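PDB 5ZI9: cytokinin riboside 5'-monophosphate phosphoribohydrolase from Streptomyces coelicolor, which is probably an enzyme of the SLOG clan, with a Rossmann-like core of parallel beta strands flanked by helices, seen here in an assembly of six chains. Local coordinates for residues B[72-77]-B[104-109]; B[98-103]-B[241-246]; B[127-132]-B[147-152]. All blocks are in the same frame, centred on the assembly; numbering follows the deposited sequence.

In the fold
All three contacts belong to one parallel sheet and the helices packed on it. Contact 1 joins strands 74-78 and 106-109, contact 3 joins strands 130-135 and 149-153, and strands 106-109 and 130-135 are neighbours, so the two contacts together span four adjacent strands; their centres are about 10 Å apart. Contact 2, its centre about 10 Å from that of contact 1 and 18 Å from that of contact 3, packs helix 88-102 against helix 239-249 over the sheet. Along the chain, contacts 1 and 2 interleave, while contact 3 follows contact 1 and falls between the two segments of contact 2. Helix 239-249, near the C-terminus, is thereby brought back to the first beta-alpha-beta unit.

Contact 1 of 3, residues B[72-77]-B[104-109]; sequences PPAISV and GFAVIT. With EDO (1,2-ethanediol), chain M.
The aliphatic arm of I75 lies over one face of the F105 ring: CG1 of I75 is 3.9 Å from the centroid of F105, 17° off the ring normal, a CH-pi contact. It gets there because CG1 stands beside the backbone N of I75 (chi1 -68°), reaching back along the strand toward the ring. A flat aromatic suits this spot, since it offers the branched isoleucine a broad apolar surface.

On the opposite face of this parallel pair A74, A106, S76 and I108 fit together. The small A74 suits its place beside the long I108, whose CD1 meets CB of A74 at 3.5 Å. The I108 chain is extended (chi2 165°), which carries its end back toward A74. Beside it, CB of A74 and CB of A106 touch at 3.7 Å, and the P72 ring adds its CG, 4.0 Å from CB of A106. The small S76 rests its OG 3.5 Å from CB of I108, while the hydroxyl itself is hydrogen-bonded to the carbonyl of F163. On the face of I75, V77 and V107 fit one methyl against another, CG2 to CG1, at 4.1 Å.

Four backbone hydrogen bonds fix this fit. The first is A106 N to P73 O at 2.7 Å; proline has no N-H to give, so P73 joins the ladder through its carbonyl O. I75 then bonds to A106 and I108 through its N and O, and V77 N closes the ladder on I108 O.

Strand 74-78 is flanked on its far side by strand 167-172, and strand 106-109 by strand 130-135. Helix 88-102, which links the two strands, completes a right-handed beta-alpha-beta crossover; helix 115-125 also covers the face of V77 and V107.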
ATOM      1  N   PRO B  72      11.740  17.347 -17.818  1.00 42.25           N
ATOM      2  CA  PRO B  72      12.769  16.973 -18.804  1.00 41.31           C
ATOM      3  C   PRO B  72      14.102  16.733 -18.112  1.00 38.93           C
ATOM      4  O   PRO B  72      14.182  16.889 -16.910  1.00 45.75           O
ATOM      5  CB  PRO B  72      12.843  18.213 -19.699  1.00 40.50           C
ATOM      6  CG  PRO B  72      12.527  19.329 -18.778  1.00 41.54           C
ATOM      7  CD  PRO B  72      11.446  18.790 -17.877  1.00 41.09           C
ATOM      8  N   PRO B  73      15.143  16.351 -18.853  1.00 37.73           N
ATOM      9  CA  PRO B  73      16.488  16.192 -18.326  1.00 35.61           C
ATOM     10  C   PRO B  73      16.933  17.372 -17.486  1.00 35.59           C
ATOM     11  O   PRO B  73      16.745  18.515 -17.922  1.00 36.96           O
ATOM     12  CB  PRO B  73      17.316  16.140 -19.593  1.00 35.87           C
ATOM     13  CG  PRO B  73      16.442  15.442 -20.562  1.00 36.59           C
ATOM     14  CD  PRO B  73      15.013  15.696 -20.163  1.00 38.21           C
ATOM     15  N   ALA B  74      17.497  17.118 -16.298  1.00 32.96           N
ATOM     16  CA  ALA B  74      17.838  18.213 -15.385  1.00 30.99           C
ATOM     17  C   ALA B  74      19.190  18.077 -14.780  1.00 29.07           C
ATOM     18  O   ALA B  74      19.783  17.016 -14.832  1.00 30.37           O
ATOM     19  CB  ALA B  74      16.818  18.304 -14.272  1.00 31.56           C
ATOM     20  N   ILE B  75      19.663  19.182 -14.217  1.00 26.20           N
ATOM     21  CA  ILE B  75      20.868  19.220 -13.395  1.00 25.79           C
ATOM     22  C   ILE B  75      20.481  19.796 -12.033  1.00 23.66           C
ATOM     23  O   ILE B  75      19.727  20.740 -11.965  1.00 23.43           O
ATOM     24  CB  ILE B  75      21.954  20.095 -14.049  1.00 26.22           C
ATOM     25  CG1 ILE B  75      22.471  19.436 -15.329  1.00 26.36           C
ATOM     26  CG2 ILE B  75      23.085  20.428 -13.077  1.00 26.03           C
ATOM     27  CD1 ILE B  75      23.149  18.100 -15.150  1.00 26.73           C
ATOM     28  N   SER B  76      20.999  19.222 -10.962  1.00 22.78           N
ATOM     29  CA  SER B  76      20.670  19.688  -9.620  1.00 23.12           C
ATOM     30  C   SER B  76      21.791  20.577  -9.130  1.00 22.57           C
ATOM     31  O   SER B  76      22.944  20.152  -9.130  1.00 21.35           O
ATOM     32  CB  SER B  76      20.452  18.530  -8.643  1.00 22.83           C
ATOM     33  OG  SER B  76      19.189  17.932  -8.854  1.00 22.46           O
ATOM     34  N   VAL B  77      21.433  21.797  -8.709  1.00 23.39           N
ATOM     35  CA  VAL B  77      22.405  22.816  -8.295  1.00 24.60           C
ATOM     36  C   VAL B  77      22.304  23.109  -6.814  1.00 23.28           C
ATOM     37  O   VAL B  77      21.220  23.240  -6.281  1.00 23.88           O
ATOM     38  CB  VAL B  77      22.233  24.110  -9.123  1.00 24.89           C
ATOM     39  CG1 VAL B  77      23.265  25.163  -8.699  1.00 24.86           C
ATOM     40  CG2 VAL B  77      22.366  23.752 -10.590  1.00 24.22           C
ATOM     41  N   GLY B 104      19.899  22.692 -22.665  1.00 35.09           N
ATOM     42  CA  GLY B 104      18.801  21.738 -22.715  1.00 36.59           C
ATOM     43  C   GLY B 104      18.372  21.115 -21.389  1.00 37.31           C
ATOM     44  O   GLY B 104      17.512  20.232 -21.378  1.00 37.92           O
ATOM     45  N   PHE B 105      18.927  21.579 -20.273  1.00 35.41           N
ATOM     46  CA  PHE B 105      18.579  21.019 -18.966  1.00 34.62           C
ATOM     47  C   PHE B 105      17.556  21.828 -18.196  1.00 34.08           C
ATOM     48  O   PHE B 105      17.524  23.060 -18.282  1.00 33.27           O
ATOM     49  CB  PHE B 105      19.824  20.907 -18.080  1.00 34.54           C
ATOM     50  CG  PHE B 105      20.849  19.948 -18.602  1.00 34.91           C
ATOM     51  CD1 PHE B 105      20.600  18.583 -18.602  1.00 34.47           C
ATOM     52  CD2 PHE B 105      22.060  20.408 -19.103  1.00 34.68           C
ATOM     53  CE1 PHE B 105      21.544  17.691 -19.086  1.00 36.62           C
ATOM     54  CE2 PHE B 105      22.999  19.523 -19.599  1.00 37.06           C
ATOM     55  CZ  PHE B 105      22.746  18.155 -19.587  1.00 35.34           C
ATOM     56  N   ALA B 106      16.756  21.140 -17.384  1.00 32.43           N
ATOM     57  CA  ALA B 106      16.005  21.828 -16.328  1.00 30.71           C
ATOM     58  C   ALA B 106      16.917  22.140 -15.136  1.00 27.86           C
ATOM     59  O   ALA B 106      17.936  21.490 -14.936  1.00 26.99           O
ATOM     60  CB  ALA B 106      14.820  20.993 -15.905  1.00 30.67           C
ATOM     61  N   VAL B 107      16.570  23.127 -14.339  1.00 26.22           N
ATOM     62  CA  VAL B 107      17.391  23.374 -13.178  1.00 27.16           C
ATOM     63  C   VAL B 107      16.652  23.035 -11.899  1.00 27.72           C
ATOM     64  O   VAL B 107      15.593  23.587 -11.644  1.00 26.12           O
ATOM     65  CB  VAL B 107      17.882  24.809 -13.151  1.00 26.87           C
ATOM     66  CG1 VAL B 107      18.733  25.069 -11.897  1.00 26.96           C
ATOM     67  CG2 VAL B 107      18.684  25.063 -14.418  1.00 26.49           C
ATOM     68  N   ILE B 108      17.235  22.134 -11.103  1.00 28.19           N
ATOM     69  CA  ILE B 108      16.659  21.715  -9.821  1.00 28.86           C
ATOM     70  C   ILE B 108      17.466  22.280  -8.674  1.00 26.15           C
ATOM     71  O   ILE B 108      18.660  22.147  -8.662  1.00 25.51           O
ATOM     72  CB  ILE B 108      16.596  20.176  -9.686  1.00 29.72           C
ATOM     73  CG1 ILE B 108      15.692  19.554 -10.759  1.00 28.09           C
ATOM     74  CG2 ILE B 108      16.015  19.797  -8.324  1.00 31.98           C
ATOM     75  CD1 ILE B 108      15.871  18.065 -10.897  1.00 28.08           C
ATOM     76  N   THR B 109      16.812  22.921  -7.717  1.00 25.54           N
ATOM     77  CA  THR B 109      17.516  23.343  -6.501  1.00 26.97           C
ATOM     78  C   THR B 109      16.767  23.036  -5.206  1.00 26.38           C
ATOM     79  O   THR B 109      15.662  22.514  -5.192  1.00 26.33           O
ATOM     80  CB  THR B 109      17.834  24.845  -6.495  1.00 26.44           C
ATOM     81  OG1 THR B 109      16.648  25.557  -6.156  1.00 27.35           O
ATOM     82  CG2 THR B 109      18.388  25.286  -7.826  1.00 26.73           C
TER
HETATM   83  C1  EDO M 503      14.967  23.114 -19.648  1.00 32.91           C
HETATM   84  O1  EDO M 503      15.045  24.370 -18.912  1.00 30.58           O
HETATM   85  C2  EDO M 503      14.242  23.250 -20.974  1.00 33.81           C
HETATM   86  O2  EDO M 503      12.823  23.175 -20.665  1.00 39.97           O

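Contact 2 of 3, residues B[98-103]-B[241-246]; sequences RGLVEA and EAVALV
G99 and V243 bring the two helices together, their CA atoms 6.1 Å apart, where the axes of 98-102 and 241-246 approach to 9.4 Å and their N-to-C directions differ by 36°. Both segments thus run roughly the same way, and neither forms a hydrogen bond to the other.

V243 is the bump of this contact. Its CB points at the opposing helix and splits into two methyls that settle on the bare backbone of G99: CG1 lies 3.6 Å from O of G99, and CG2 lies 3.9 Å from CA of G99. A glycine fits here because a CB at this position would point toward helix 241-246 and collide with CG2 of V243; without one, the valine can rest on the main chain itself. The first torsion of V243 (chi1 176°) decides which branch goes where, with CG1 opposite the backbone N and CG2 beside it.

One turn further along, A103 turns its CB to the same branch, 3.9 Å from CG1 of V243. With its single methyl it borders the place where the valine sits on G99. L100 fills the other flank, with CD2 at 4.2 Å from CG2 of V243 and at 4.3 Å from CG1 of V246. Being long, this leucine bridges two successive turns of helix 239-249. L100 and V246 also pack down on I75 of strand 74-78, joining the helix pair to the sheet.

Side chain meets side chain through carbon alone; O of G99, which CG1 of V243 touches, is already bonded to N of A103 within its own helix, at 3.0 Å. With just 179 Å² buried and no directional bond to set its alignment, the contact probably rests on shape: V243 on G99, flanked by A103 and L100.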
ATOM      1  N   ARG B  98      21.352  29.899 -16.269  1.00 38.59           N
ATOM      2  CA  ARG B  98      21.106  30.270 -17.668  1.00 38.48           C
ATOM      3  C   ARG B  98      21.831  29.347 -18.595  1.00 33.92           C
ATOM      4  O   ARG B  98      21.251  28.868 -19.601  1.00 30.26           O
ATOM      5  CB  ARG B  98      21.588  31.698 -17.927  1.00 43.46           C
ATOM      6  CG  ARG B  98      20.478  32.602 -18.380  1.00 49.46           C
ATOM      7  CD  ARG B  98      20.722  34.016 -17.917  1.00 51.97           C
ATOM      8  NE  ARG B  98      21.573  34.673 -18.881  1.00 52.03           N
ATOM      9  CZ  ARG B  98      22.436  35.630 -18.599  1.00 51.33           C
ATOM     10  NH1 ARG B  98      22.598  36.107 -17.354  1.00 50.30           N
ATOM     11  NH2 ARG B  98      23.140  36.125 -19.602  1.00 52.36           N
ATOM     12  N   GLY B  99      23.110  29.134 -18.263  1.00 30.14           N
ATOM     13  CA  GLY B  99      23.951  28.210 -18.991  1.00 29.65           C
ATOM     14  C   GLY B  99      23.277  26.856 -19.181  1.00 30.39           C
ATOM     15  O   GLY B  99      23.194  26.336 -20.310  1.00 30.30           O
ATOM     16  N   LEU B 100      22.737  26.309 -18.087  1.00 31.51           N
ATOM     17  CA  LEU B 100      22.148  24.943 -18.112  1.00 31.31           C
ATOM     18  C   LEU B 100      20.891  24.863 -18.941  1.00 30.75           C
ATOM     19  O   LEU B 100      20.681  23.886 -19.659  1.00 29.56           O
ATOM     20  CB  LEU B 100      21.887  24.427 -16.695  1.00 29.48           C
ATOM     21  CG  LEU B 100      23.222  24.337 -15.935  1.00 30.21           C
ATOM     22  CD1 LEU B 100      23.033  24.386 -14.436  1.00 28.85           C
ATOM     23  CD2 LEU B 100      24.035  23.123 -16.340  1.00 30.86           C
ATOM     24  N   VAL B 101      20.067  25.903 -18.863  1.00 33.24           N
ATOM     25  CA  VAL B 101      18.832  25.972 -19.669  1.00 36.46           C
ATOM     26  C   VAL B 101      19.183  25.914 -21.159  1.00 35.87           C
ATOM     27  O   VAL B 101      18.640  25.095 -21.906  1.00 34.72           O
ATOM     28  CB  VAL B 101      18.017  27.254 -19.333  1.00 36.66           C
ATOM     29  CG1 VAL B 101      16.881  27.450 -20.330  1.00 36.22           C
ATOM     30  CG2 VAL B 101      17.451  27.143 -17.930  1.00 35.35           C
ATOM     31  N   GLU B 102      20.107  26.792 -21.548  1.00 37.23           N
ATOM     32  CA  GLU B 102      20.600  26.887 -22.912  1.00 38.92           C
ATOM     33  C   GLU B 102      21.178  25.578 -23.405  1.00 37.73           C
ATOM     34  O   GLU B 102      21.093  25.298 -24.594  1.00 38.30           O
ATOM     35  CB  GLU B 102      21.649  28.006 -23.034  1.00 40.89           C
ATOM     36  CG  GLU B 102      21.107  29.311 -23.604  1.00 41.88           C
ATOM     37  CD  GLU B 102      21.598  30.545 -22.873  1.00 47.21           C
ATOM     38  OE1 GLU B 102      22.779  30.580 -22.411  1.00 45.77           O
ATOM     39  OE2 GLU B 102      20.775  31.493 -22.740  1.00 52.73           O
ATOM     40  N   ALA B 103      21.762  24.787 -22.501  1.00 36.80           N
ATOM     41  CA  ALA B 103      22.242  23.433 -22.840  1.00 35.56           C
ATOM     42  C   ALA B 103      21.161  22.347 -22.925  1.00 35.66           C
ATOM     43  O   ALA B 103      21.484  21.201 -23.210  1.00 37.13           O
ATOM     44  CB  ALA B 103      23.317  23.012 -21.867  1.00 34.38           C
ATOM     45  N   GLU B 241      32.737  26.663 -18.858  1.00 40.06           N
ATOM     46  CA  GLU B 241      33.394  25.337 -18.720  1.00 39.75           C
ATOM     47  C   GLU B 241      32.488  24.343 -17.942  1.00 36.94           C
ATOM     48  O   GLU B 241      32.221  23.227 -18.414  1.00 34.48           O
ATOM     49  CB  GLU B 241      34.768  25.463 -18.044  1.00 40.66           C
ATOM     50  CG  GLU B 241      35.613  24.185 -18.038  1.00 42.13           C
ATOM     51  CD  GLU B 241      36.946  24.338 -17.290  1.00 42.36           C
ATOM     52  OE1 GLU B 241      37.779  23.442 -17.377  1.00 45.11           O
ATOM     53  OE2 GLU B 241      37.198  25.333 -16.602  1.00 40.09           O
ATOM     54  N   ALA B 242      31.982  24.778 -16.783  1.00 32.91           N
ATOM     55  CA  ALA B 242      31.084  23.951 -15.970  1.00 30.61           C
ATOM     56  C   ALA B 242      29.939  23.433 -16.761  1.00 28.88           C
ATOM     57  O   ALA B 242      29.650  22.241 -16.688  1.00 29.93           O
ATOM     58  CB  ALA B 242      30.562  24.699 -14.757  1.00 31.14           C
ATOM     59  N   VAL B 243      29.312  24.300 -17.549  1.00 27.31           N
ATOM     60  CA  VAL B 243      28.171  23.860 -18.353  1.00 29.33           C
ATOM     61  C   VAL B 243      28.576  22.875 -19.409  1.00 31.93           C
ATOM     62  O   VAL B 243      27.837  21.961 -19.716  1.00 34.82           O
ATOM     63  CB  VAL B 243      27.420  25.044 -18.988  1.00 29.80           C
ATOM     64  CG1 VAL B 243      26.284  24.578 -19.900  1.00 28.82           C
ATOM     65  CG2 VAL B 243      26.832  25.902 -17.877  1.00 31.62           C
ATOM     66  N   ALA B 244      29.751  23.072 -19.990  1.00 35.35           N
ATOM     67  CA  ALA B 244      30.208  22.193 -21.056  1.00 36.50           C
ATOM     68  C   ALA B 244      30.507  20.786 -20.522  1.00 36.68           C
ATOM     69  O   ALA B 244      30.145  19.757 -21.152  1.00 33.23           O
ATOM     70  CB  ALA B 244      31.447  22.790 -21.694  1.00 36.55           C
ATOM     71  N   LEU B 245      31.187  20.763 -19.368  1.00 35.14           N
ATOM     72  CA  LEU B 245      31.517  19.513 -18.685  1.00 38.06           C
ATOM     73  C   LEU B 245      30.297  18.662 -18.434  1.00 39.98           C
ATOM     74  O   LEU B 245      30.322  17.464 -18.713  1.00 42.99           O
ATOM     75  CB  LEU B 245      32.200  19.769 -17.351  1.00 37.10           C
ATOM     76  CG  LEU B 245      33.667  20.210 -17.483  1.00 37.05           C
ATOM     77  CD1 LEU B 245      34.160  20.943 -16.239  1.00 35.65           C
ATOM     78  CD2 LEU B 245      34.541  19.006 -17.798  1.00 37.25           C
ATOM     79  N   VAL B 246      29.242  19.300 -17.933  1.00 37.03           N
ATOM     80  CA  VAL B 246      28.027  18.608 -17.588  1.00 36.74           C
ATOM     81  C   VAL B 246      27.327  18.073 -18.837  1.00 38.26           C
ATOM     82  O   VAL B 246      26.866  16.935 -18.811  1.00 39.47           O
ATOM     83  CB  VAL B 246      27.129  19.499 -16.715  1.00 37.21           C
ATOM     84  CG1 VAL B 246      25.678  19.139 -16.879  1.00 37.91           C
ATOM     85  CG2 VAL B 246      27.550  19.392 -15.257  1.00 37.82           C
TER

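Contact 3 of 3, residues B[127-132]-B[147-152]; sequences KGTSVG and VDIGLN. With EDO (1,2-ethanediol), chain M.
V131 and I149 pair across two nearly parallel strands, whose short axes differ in direction by 5° and approach to 4.8 Å. The ladder begins irregularly: O of S130 accepts from both D148 N (2.9 Å) and I149 N (3.1 Å), which reach it from opposite faces of its carbonyl plane. The shared acceptor probably helps to fix where strand 149-153 starts, and regular pairing follows as G132 gives its N to I149 and its O to L151.

V147 folds over G132, placing CG2 3.7 Å from CA of G132 and CG1 at the same distance from N of G132. Its first torsion puts CG1 opposite the backbone N (chi1 163°), and both methyls rest on the same side of the glycine backbone. A CB on G132 would run into CG2 of V147, so glycine suits the spot. On the other face the beta-branched V131 lays CG1 3.4 Å from O of I149 and CG2 4.2 Å from CB of I149. D148 turns its carboxylate away from the strand, as befits an exposed acid, while S130 is small enough to be buried, its hydroxyl bonded to N120 and to the carbonyl of Y146.

A molecule of 1,2-ethanediol, probably from the crystallisation liquor, takes a hydrogen bond from T129 N through O1 at 2.9 Å.

Strand 149-153 is an outermost strand of the sheet within this chain, and N152 packs on R17 of a second subunit. The link between the two strands contains no helix, unlike the classical crossover, yet the sheet order fits a Rossmann-like alpha/beta fold.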
ATOM      1  N   LYS B 127      14.197  31.465 -19.867  1.00 38.71           N
ATOM      2  CA  LYS B 127      12.896  30.877 -20.170  1.00 44.05           C
ATOM      3  C   LYS B 127      12.891  29.339 -20.118  1.00 41.86           C
ATOM      4  O   LYS B 127      12.279  28.689 -20.949  1.00 43.43           O
ATOM      5  CB  LYS B 127      12.385  31.392 -21.540  1.00 51.32           C
ATOM      6  CG  LYS B 127      12.771  32.847 -21.912  1.00 59.10           C
ATOM      7  CD  LYS B 127      11.732  33.914 -21.569  1.00 63.60           C
ATOM      8  CE  LYS B 127      12.327  35.107 -20.791  1.00 66.60           C
ATOM      9  NZ  LYS B 127      11.265  35.804 -19.977  1.00 68.55           N
ATOM     10  N   GLY B 128      13.574  28.758 -19.137  1.00 42.09           N
ATOM     11  CA  GLY B 128      13.615  27.297 -18.985  1.00 41.24           C
ATOM     12  C   GLY B 128      12.728  26.863 -17.840  1.00 41.38           C
ATOM     13  O   GLY B 128      12.007  27.677 -17.257  1.00 43.70           O
ATOM     14  N   THR B 129      12.818  25.587 -17.488  1.00 40.34           N
ATOM     15  CA  THR B 129      12.052  25.053 -16.361  1.00 38.12           C
ATOM     16  C   THR B 129      12.887  25.101 -15.061  1.00 35.87           C
ATOM     17  O   THR B 129      13.981  24.534 -14.982  1.00 37.57           O
ATOM     18  CB  THR B 129      11.405  23.677 -16.634  1.00 38.40           C
ATOM     19  OG1 THR B 129      11.767  22.771 -15.605  1.00 40.81           O
ATOM     20  CG2 THR B 129      11.798  23.086 -17.921  1.00 38.54           C
ATOM     21  N   SER B 130      12.349  25.810 -14.064  1.00 35.03           N
ATOM     22  CA  SER B 130      13.038  26.126 -12.795  1.00 31.77           C
ATOM     23  C   SER B 130      12.373  25.390 -11.623  1.00 32.54           C
ATOM     24  O   SER B 130      11.253  25.689 -11.275  1.00 30.81           O
ATOM     25  CB  SER B 130      12.962  27.604 -12.539  1.00 29.87           C
ATOM     26  OG  SER B 130      13.553  27.955 -11.316  1.00 32.21           O
ATOM     27  N   VAL B 131      13.066  24.400 -11.050  1.00 33.83           N
ATOM     28  CA  VAL B 131      12.513  23.529  -9.987  1.00 32.28           C
ATOM     29  C   VAL B 131      13.108  23.870  -8.607  1.00 29.75           C
ATOM     30  O   VAL B 131      14.319  24.114  -8.430  1.00 28.57           O
ATOM     31  CB  VAL B 131      12.662  22.019 -10.310  1.00 31.25           C
ATOM     32  CG1 VAL B 131      11.807  21.136  -9.381  1.00 31.06           C
ATOM     33  CG2 VAL B 131      12.256  21.734 -11.734  1.00 30.82           C
ATOM     34  N   GLY B 132      12.205  23.927  -7.639  1.00 28.73           N
ATOM     35  CA  GLY B 132      12.573  24.163  -6.230  1.00 28.67           C
ATOM     36  C   GLY B 132      11.974  23.099  -5.328  1.00 25.47           C
ATOM     37  O   GLY B 132      10.773  23.085  -5.126  1.00 22.85           O
ATOM     38  N   VAL B 147      11.232  30.180  -8.269  1.00 30.18           N
ATOM     39  CA  VAL B 147      10.857  28.763  -8.390  1.00 32.81           C
ATOM     40  C   VAL B 147       9.591  28.626  -9.202  1.00 33.81           C
ATOM     41  O   VAL B 147       8.611  29.268  -8.901  1.00 34.13           O
ATOM     42  CB  VAL B 147      10.669  28.080  -7.025  1.00 33.01           C
ATOM     43  CG1 VAL B 147       9.893  26.760  -7.147  1.00 34.24           C
ATOM     44  CG2 VAL B 147      12.032  27.837  -6.388  1.00 34.10           C
ATOM     45  N   ASP B 148       9.594  27.759 -10.198  1.00 35.72           N
ATOM     46  CA  ASP B 148       8.384  27.522 -10.984  1.00 38.68           C
ATOM     47  C   ASP B 148       7.636  26.206 -10.642  1.00 35.22           C
ATOM     48  O   ASP B 148       6.462  26.235 -10.315  1.00 34.35           O
ATOM     49  CB  ASP B 148       8.715  27.607 -12.465  1.00 44.24           C
ATOM     50  CG  ASP B 148       7.603  28.176 -13.243  1.00 47.03           C
ATOM     51  OD1 ASP B 148       7.461  29.432 -13.206  1.00 55.19           O
ATOM     52  OD2 ASP B 148       6.866  27.364 -13.845  1.00 47.82           O
ATOM     53  N   ILE B 149       8.302  25.067 -10.737  1.00 33.76           N
ATOM     54  CA  ILE B 149       7.756  23.824 -10.199  1.00 34.08           C
ATOM     55  C   ILE B 149       8.248  23.704  -8.755  1.00 37.26           C
ATOM     56  O   ILE B 149       9.450  23.474  -8.522  1.00 40.27           O
ATOM     57  CB  ILE B 149       8.184  22.635 -11.053  1.00 33.23           C
ATOM     58  CG1 ILE B 149       7.604  22.796 -12.468  1.00 32.96           C
ATOM     59  CG2 ILE B 149       7.695  21.337 -10.455  1.00 32.66           C
ATOM     60  CD1 ILE B 149       8.256  21.900 -13.501  1.00 32.92           C
ATOM     61  N   GLY B 150       7.332  23.888  -7.797  1.00 36.98           N
ATOM     62  CA  GLY B 150       7.662  23.899  -6.361  1.00 38.21           C
ATOM     63  C   GLY B 150       7.014  22.786  -5.536  1.00 37.59           C
ATOM     64  O   GLY B 150       5.815  22.506  -5.686  1.00 34.65           O
ATOM     65  N   LEU B 151       7.809  22.149  -4.667  1.00 37.35           N
ATOM     66  CA  LEU B 151       7.288  21.307  -3.582  1.00 36.31           C
ATOM     67  C   LEU B 151       8.036  21.588  -2.353  1.00 33.91           C
ATOM     68  O   LEU B 151       9.221  21.817  -2.420  1.00 34.66           O
ATOM     69  CB  LEU B 151       7.526  19.844  -3.808  1.00 38.87           C
ATOM     70  CG  LEU B 151       6.793  19.178  -4.943  1.00 43.55           C
ATOM     71  CD1 LEU B 151       7.833  18.994  -6.056  1.00 44.14           C
ATOM     72  CD2 LEU B 151       6.164  17.861  -4.441  1.00 45.90           C
ATOM     73  N   ASN B 152       7.352  21.453  -1.226  1.00 35.03           N
ATOM     74  CA  ASN B 152       7.955  21.475   0.096  1.00 33.28           C
ATOM     75  C   ASN B 152       7.828  20.104   0.703  1.00 30.99           C
ATOM     76  O   ASN B 152       6.719  19.677   1.088  1.00 30.04           O
ATOM     77  CB  ASN B 152       7.186  22.427   0.966  1.00 35.84           C
ATOM     78  CG  ASN B 152       7.323  23.837   0.511  1.00 34.41           C
ATOM     79  OD1 ASN B 152       8.401  24.396   0.626  1.00 34.30           O
ATOM     80  ND2 ASN B 152       6.245  24.411  -0.013  1.00 32.23           N
TER
HETATM   81  C1  EDO M 503      14.967  23.114 -19.648  1.00 32.91           C
HETATM   82  O1  EDO M 503      15.045  24.370 -18.912  1.00 30.58           O
HETATM   83  C2  EDO M 503      14.242  23.250 -20.974  1.00 33.81           C
HETATM   84  O2  EDO M 503      12.823  23.175 -20.665  1.00 39.97           O